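Local coordinates for protein inorganic pyrophosphatase (Shewanella sp. AS-11, PDB 6LL8) that probably hydrolyses diphosphate to two phosphates, using divalent metal ions held at the active site between its DHH and DHHA2 domains, at residues Met181-Val190 and Glu219-Asp227. Sequence-based numbering, arbitrary orientation. Where two conformers were deposited one is given.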
ATOM      1  N   MET A 181       4.666  13.036 -10.351  1.00  9.82           N
ATOM      2  CA  MET A 181       3.901  12.833 -11.582  1.00  9.83           C
ATOM      3  C   MET A 181       4.533  11.715 -12.412  1.00  9.69           C
ATOM      4  O   MET A 181       3.802  10.928 -12.999  1.00 10.73           O
ATOM      5  CB  MET A 181       3.784  14.138 -12.350  1.00 11.04           C
ATOM      6  CG  MET A 181       2.807  14.011 -13.501  1.00 14.27           C
ATOM      7  SD  MET A 181       1.113  13.547 -13.023  1.00 17.82           S
ATOM      8  CE  MET A 181       0.654  14.956 -12.048  1.00 19.94           C
ATOM      9  N   ASP A 182       5.857  11.644 -12.461  1.00  9.87           N
ATOM     10  CA  ASP A 182       6.537  10.561 -13.202  1.00 10.17           C
ATOM     11  C   ASP A 182       6.010   9.213 -12.714  1.00 10.11           C
ATOM     12  O   ASP A 182       5.764   8.296 -13.508  1.00 10.03           O
ATOM     13  CB  ASP A 182       8.040  10.602 -13.022  1.00 11.68           C
ATOM     14  CG  ASP A 182       8.749  11.680 -13.788  1.00 15.27           C
ATOM     15  OD1 ASP A 182       8.097  12.332 -14.586  1.00 14.76           O
ATOM     16  OD2 ASP A 182       9.919  11.891 -13.464  1.00 23.92           O
ATOM     17  N   MET A 183       5.939   9.033 -11.411  1.00  9.51           N
ATOM     18  CA  MET A 183       5.495   7.744 -10.835  0.70 10.06           C
ATOM     19  C   MET A 183       4.089   7.406 -11.301  1.00  8.96           C
ATOM     20  O   MET A 183       3.812   6.221 -11.607  1.00  9.79           O
ATOM     21  CB  MET A 183       5.559   7.796  -9.323  0.70 11.77           C
ATOM     22  CG  MET A 183       7.023   7.700  -8.825  0.70 13.39           C
ATOM     23  SD  MET A 183       7.115   7.623  -7.031  0.70 15.24           S
ATOM     24  CE  MET A 183       6.598   9.285  -6.630  0.70 15.13           C
ATOM     25  N   PHE A 184       3.200   8.388 -11.326  1.00  8.80           N
ATOM     26  CA  PHE A 184       1.822   8.130 -11.796  1.00  9.12           C
ATOM     27  C   PHE A 184       1.749   7.941 -13.304  1.00  8.63           C
ATOM     28  O   PHE A 184       0.882   7.192 -13.755  1.00  9.51           O
ATOM     29  CB  PHE A 184       0.851   9.159 -11.224  1.00  9.34           C
ATOM     30  CG  PHE A 184       0.606   8.923  -9.754  1.00  9.07           C
ATOM     31  CD1 PHE A 184      -0.297   7.959  -9.345  1.00  9.38           C
ATOM     32  CD2 PHE A 184       1.345   9.583  -8.793  1.00  9.58           C
ATOM     33  CE1 PHE A 184      -0.449   7.672  -7.995  1.00  9.71           C
ATOM     34  CE2 PHE A 184       1.172   9.303  -7.455  1.00 10.12           C
ATOM     35  CZ  PHE A 184       0.292   8.331  -7.051  1.00 10.17           C
ATOM     36  N   LYS A 185       2.650   8.521 -14.061  1.00  8.97           N
ATOM     37  CA  LYS A 185       2.741   8.186 -15.504  1.00  9.35           C
ATOM     38  C   LYS A 185       3.187   6.736 -15.676  1.00  9.33           C
ATOM     39  O   LYS A 185       2.658   6.033 -16.517  1.00  9.89           O
ATOM     40  CB  LYS A 185       3.692   9.149 -16.216  1.00 10.21           C
ATOM     41  CG  LYS A 185       3.163  10.570 -16.328  1.00 11.43           C
ATOM     42  CD  LYS A 185       4.150  11.452 -17.073  1.00 16.05           C
ATOM     43  CE  LYS A 185       3.752  12.867 -17.216  1.00 18.37           C
ATOM     44  NZ  LYS A 185       4.561  13.438 -18.329  1.00 15.75           N
ATOM     45  N   VAL A 186       4.114   6.262 -14.860  1.00  8.98           N
ATOM     46  CA  VAL A 186       4.492   4.830 -14.890  1.00  9.09           C
ATOM     47  C   VAL A 186       3.284   3.973 -14.528  1.00 10.03           C
ATOM     48  O   VAL A 186       3.010   2.983 -15.234  1.00 10.50           O
ATOM     49  CB  VAL A 186       5.686   4.555 -13.989  1.00  9.83           C
ATOM     50  CG1 VAL A 186       5.945   3.058 -13.866  1.00 10.99           C
ATOM     51  CG2 VAL A 186       6.935   5.245 -14.530  1.00 10.70           C
ATOM     52  N   LYS A 187       2.550   4.325 -13.485  1.00  9.64           N
ATOM     53  CA  LYS A 187       1.376   3.542 -13.066  1.00  9.97           C
ATOM     54  C   LYS A 187       0.341   3.489 -14.180  1.00 10.41           C
ATOM     55  O   LYS A 187      -0.423   2.527 -14.237  1.00 11.75           O
ATOM     56  CB  LYS A 187       0.740   4.089 -11.785  1.00 10.60           C
ATOM     57  CG  LYS A 187       1.510   3.813 -10.503  1.00 12.98           C
ATOM     58  CD  LYS A 187       0.776   4.297  -9.206  1.00 14.91           C
ATOM     59  CE  LYS A 187       1.138   3.563  -7.884  1.00 19.04           C
ATOM     60  NZ  LYS A 187       0.786   4.239  -6.573  1.00 20.46           N
ATOM     61  N   SER A 188       0.259   4.516 -15.016  1.00 10.25           N
ATOM     62  CA  SER A 188      -0.775   4.635 -16.050  1.00 10.36           C
ATOM     63  C   SER A 188      -0.434   3.799 -17.284  1.00 10.86           C
ATOM     64  O   SER A 188      -1.290   3.711 -18.170  1.00 12.81           O
ATOM     65  CB  SER A 188      -0.937   6.084 -16.424  1.00  9.66           C
ATOM     66  OG  SER A 188      -1.361   6.885 -15.320  1.00 10.74           O
ATOM     67  N   ALA A 189       0.778   3.254 -17.382  1.00 11.04           N
ATOM     68  CA  ALA A 189       1.238   2.513 -18.578  1.00 11.89           C
ATOM     69  C   ALA A 189       0.735   1.073 -18.488  1.00 13.49           C
ATOM     70  O   ALA A 189       1.501   0.156 -18.219  1.00 16.91           O
ATOM     71  CB  ALA A 189       2.738   2.614 -18.706  1.00 12.52           C
ATOM     72  N   VAL A 190      -0.530   0.869 -18.766  1.00 12.97           N
ATOM     73  CA  VAL A 190      -1.210  -0.436 -18.586  1.00 14.24           C
ATOM     74  C   VAL A 190      -1.483  -1.141 -19.926  1.00 15.48           C
ATOM     75  O   VAL A 190      -2.026  -2.245 -19.875  1.00 17.07           O
ATOM     76  CB  VAL A 190      -2.495  -0.227 -17.768  1.00 15.49           C
ATOM     77  CG1 VAL A 190      -2.219   0.240 -16.337  1.00 17.18           C
ATOM     78  CG2 VAL A 190      -3.460   0.716 -18.483  1.00 17.31           C
ATOM     79  N   GLU A 219      -4.470   3.290  -9.747  1.00  9.28           N
ATOM     80  CA  GLU A 219      -4.352   4.749  -9.833  1.00  9.32           C
ATOM     81  C   GLU A 219      -3.691   5.128 -11.147  1.00  9.80           C
ATOM     82  O   GLU A 219      -2.620   4.613 -11.486  1.00 11.28           O
ATOM     83  CB  GLU A 219      -3.475   5.288  -8.704  1.00 10.34           C
ATOM     84  CG  GLU A 219      -3.991   5.075  -7.290  1.00 11.11           C
ATOM     85  CD  GLU A 219      -2.828   5.130  -6.308  1.00 13.31           C
ATOM     86  OE1 GLU A 219      -1.865   4.330  -6.497  1.00 15.93           O
ATOM     87  OE2 GLU A 219      -2.842   5.970  -5.431  1.00 14.79           O
ATOM     88  N   VAL A 220      -4.356   6.001 -11.875  1.00  9.50           N
ATOM     89  CA  VAL A 220      -3.883   6.434 -13.204  1.00  9.79           C
ATOM     90  C   VAL A 220      -4.171   7.914 -13.381  1.00 10.21           C
ATOM     91  O   VAL A 220      -4.959   8.499 -12.633  1.00 10.80           O
ATOM     92  CB  VAL A 220      -4.552   5.611 -14.323  1.00 10.81           C
ATOM     93  CG1 VAL A 220      -4.254   4.131 -14.209  1.00 11.45           C
ATOM     94  CG2 VAL A 220      -6.037   5.858 -14.374  1.00 11.64           C
ATOM     95  N   ILE A 221      -3.601   8.495 -14.417  1.00 10.80           N
ATOM     96  CA  ILE A 221      -3.810   9.924 -14.756  0.50 11.04           C
ATOM     97  C   ILE A 221      -5.112  10.145 -15.524  1.00 12.29           C
ATOM     98  O   ILE A 221      -5.637  11.253 -15.455  1.00 16.93           O
ATOM     99  CB  ILE A 221      -2.602  10.419 -15.544  0.50 11.52           C
ATOM    100  CG1 ILE A 221      -1.400  10.536 -14.609  0.50 12.63           C
ATOM    101  CG2 ILE A 221      -2.940  11.721 -16.244  0.50 12.38           C
ATOM    102  CD1 ILE A 221      -0.099  10.699 -15.312  0.50 13.43           C
ATOM    103  N   ASP A 222      -5.605   9.123 -16.212  1.00 12.20           N
ATOM    104  CA  ASP A 222      -6.784   9.218 -17.100  1.00 13.83           C
ATOM    105  C   ASP A 222      -7.519   7.886 -17.135  1.00 13.16           C
ATOM    106  O   ASP A 222      -6.978   6.911 -17.670  1.00 13.26           O
ATOM    107  CB  ASP A 222      -6.312   9.670 -18.488  1.00 16.81           C
ATOM    108  CG  ASP A 222      -7.408   9.812 -19.534  1.00 22.87           C
ATOM    109  OD1 ASP A 222      -8.586   9.587 -19.170  1.00 22.65           O
ATOM    110  OD2 ASP A 222      -7.061  10.150 -20.710  1.00 34.41           O
ATOM    111  N   LEU A 223      -8.694   7.856 -16.533  1.00 15.08           N
ATOM    112  CA  LEU A 223      -9.626   6.700 -16.462  0.60 17.47           C
ATOM    113  C   LEU A 223      -9.849   6.058 -17.848  1.00 16.41           C
ATOM    114  O   LEU A 223     -10.192   4.852 -17.885  1.00 17.76           O
ATOM    115  CB  LEU A 223     -10.924   7.236 -15.828  0.60 21.89           C
ATOM    116  CG  LEU A 223     -11.935   6.227 -15.277  0.60 23.00           C
ATOM    117  CD1 LEU A 223     -11.417   5.556 -14.017  0.60 27.01           C
ATOM    118  CD2 LEU A 223     -13.286   6.887 -14.998  0.60 23.84           C
ATOM    119  N   ALA A 224      -9.772   6.847 -18.904  1.00 18.76           N
ATOM    120  CA  ALA A 224     -10.142   6.332 -20.239  1.00 19.10           C
ATOM    121  C   ALA A 224      -9.221   5.176 -20.634  1.00 18.46           C
ATOM    122  O   ALA A 224      -9.635   4.367 -21.493  1.00 19.53           O
ATOM    123  CB  ALA A 224     -10.125   7.425 -21.265  1.00 23.39           C
ATOM    124  N   VAL A 225      -8.055   4.997 -20.003  1.00 15.49           N
ATOM    125  CA  VAL A 225      -7.137   3.873 -20.352  1.00 15.03           C
ATOM    126  C   VAL A 225      -7.841   2.545 -20.071  1.00 15.34           C
ATOM    127  O   VAL A 225      -7.400   1.535 -20.621  1.00 18.60           O
ATOM    128  CB  VAL A 225      -5.758   3.948 -19.658  1.00 17.23           C
ATOM    129  CG1 VAL A 225      -4.962   5.164 -20.124  1.00 20.48           C
ATOM    130  CG2 VAL A 225      -5.889   3.825 -18.142  1.00 15.33           C
ATOM    131  N   PHE A 226      -8.871   2.525 -19.247  1.00 14.67           N
ATOM    132  CA  PHE A 226      -9.564   1.262 -18.910  1.00 15.92           C
ATOM    133  C   PHE A 226     -10.784   1.000 -19.785  1.00 15.54           C
ATOM    134  O   PHE A 226     -11.411  -0.042 -19.616  1.00 18.36           O
ATOM    135  CB  PHE A 226      -9.966   1.262 -17.436  1.00 18.09           C
ATOM    136  CG  PHE A 226      -8.780   1.259 -16.521  1.00 17.92           C
ATOM    137  CD1 PHE A 226      -7.806   0.272 -16.603  1.00 17.29           C
ATOM    138  CD2 PHE A 226      -8.586   2.315 -15.655  1.00 18.28           C
ATOM    139  CE1 PHE A 226      -6.676   0.296 -15.800  1.00 19.73           C
ATOM    140  CE2 PHE A 226      -7.484   2.308 -14.812  1.00 18.79           C
ATOM    141  CZ  PHE A 226      -6.513   1.331 -14.925  1.00 18.95           C
ATOM    142  N   ASP A 227     -11.117   1.878 -20.712  1.00 16.80           N
ATOM    143  CA  ASP A 227     -12.395   1.726 -21.434  1.00 19.70           C
ATOM    144  C   ASP A 227     -12.456   0.369 -22.150  1.00 19.58           C
ATOM    145  O   ASP A 227     -13.485  -0.346 -22.001  1.00 22.54           O
ATOM    146  CB  ASP A 227     -12.598   2.871 -22.414  1.00 21.78           C
ATOM    147  CG  ASP A 227     -12.930   4.211 -21.770  1.00 22.74           C
ATOM    148  OD1 ASP A 227     -13.273   4.237 -20.590  1.00 24.43           O
ATOM    149  OD2 ASP A 227     -12.920   5.208 -22.511  1.00 28.30           O
TER
HETATM  150  O   HOH W   1      -2.371   1.836 -11.884  1.00 19.87           O
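Lys-187 and Glu-219 each carry CG anti to the carbonyl carbon (chi1 -74° for the lysine) and are extended beyond it; running alongside each other in one direction, the chains bring NZ to OE1. Their ends form a salt bridge, Lys-187 NZ to Glu-219 OE1 at 2.7 Å, the ammonium meeting the syn side, tilted somewhat out of the carboxylate plane. NZ also hydrogen-bonds Ser-146 OG. The rim of the Phe-184 ring abuts the same glutamate, CE1 lying 3.9 Å from Glu-219 CD with ring and carboxylate planes 85° apart. With an alanine at Glu-219, the ammonium would probably lose its close carboxylate partner, keeping Ser-146 and a long, weak pair to Glu-45, and a gap would open beside the Phe-184 edge. The contact bridges the two lobes, from the last turn of helix 176-187, packed on DHH-side helices 44-53 and 134-147, to the end of strand 211-220 in the C-terminal sheet, beside the active-site cleft: Lys-187 lies about 6 Å from the metal ligand Asp-13, side chain to side chain. Ser-188 OG is gripped twice, donating to Phe-184 O at 2.8 Å and accepting from Ile-221 N at 2.9 Å (N-H...O 152°). A water donates to both Lys-187 O and Glu-219 O. In one of its two conformers, Ile-221 CD1 touches Met-181 SD at 3.8 Å. Farther along, Val-190 CG2 packs against Val-225 CG2 at 4.0 Å, and the latter methyl sits over the centre of the Phe-226 ring.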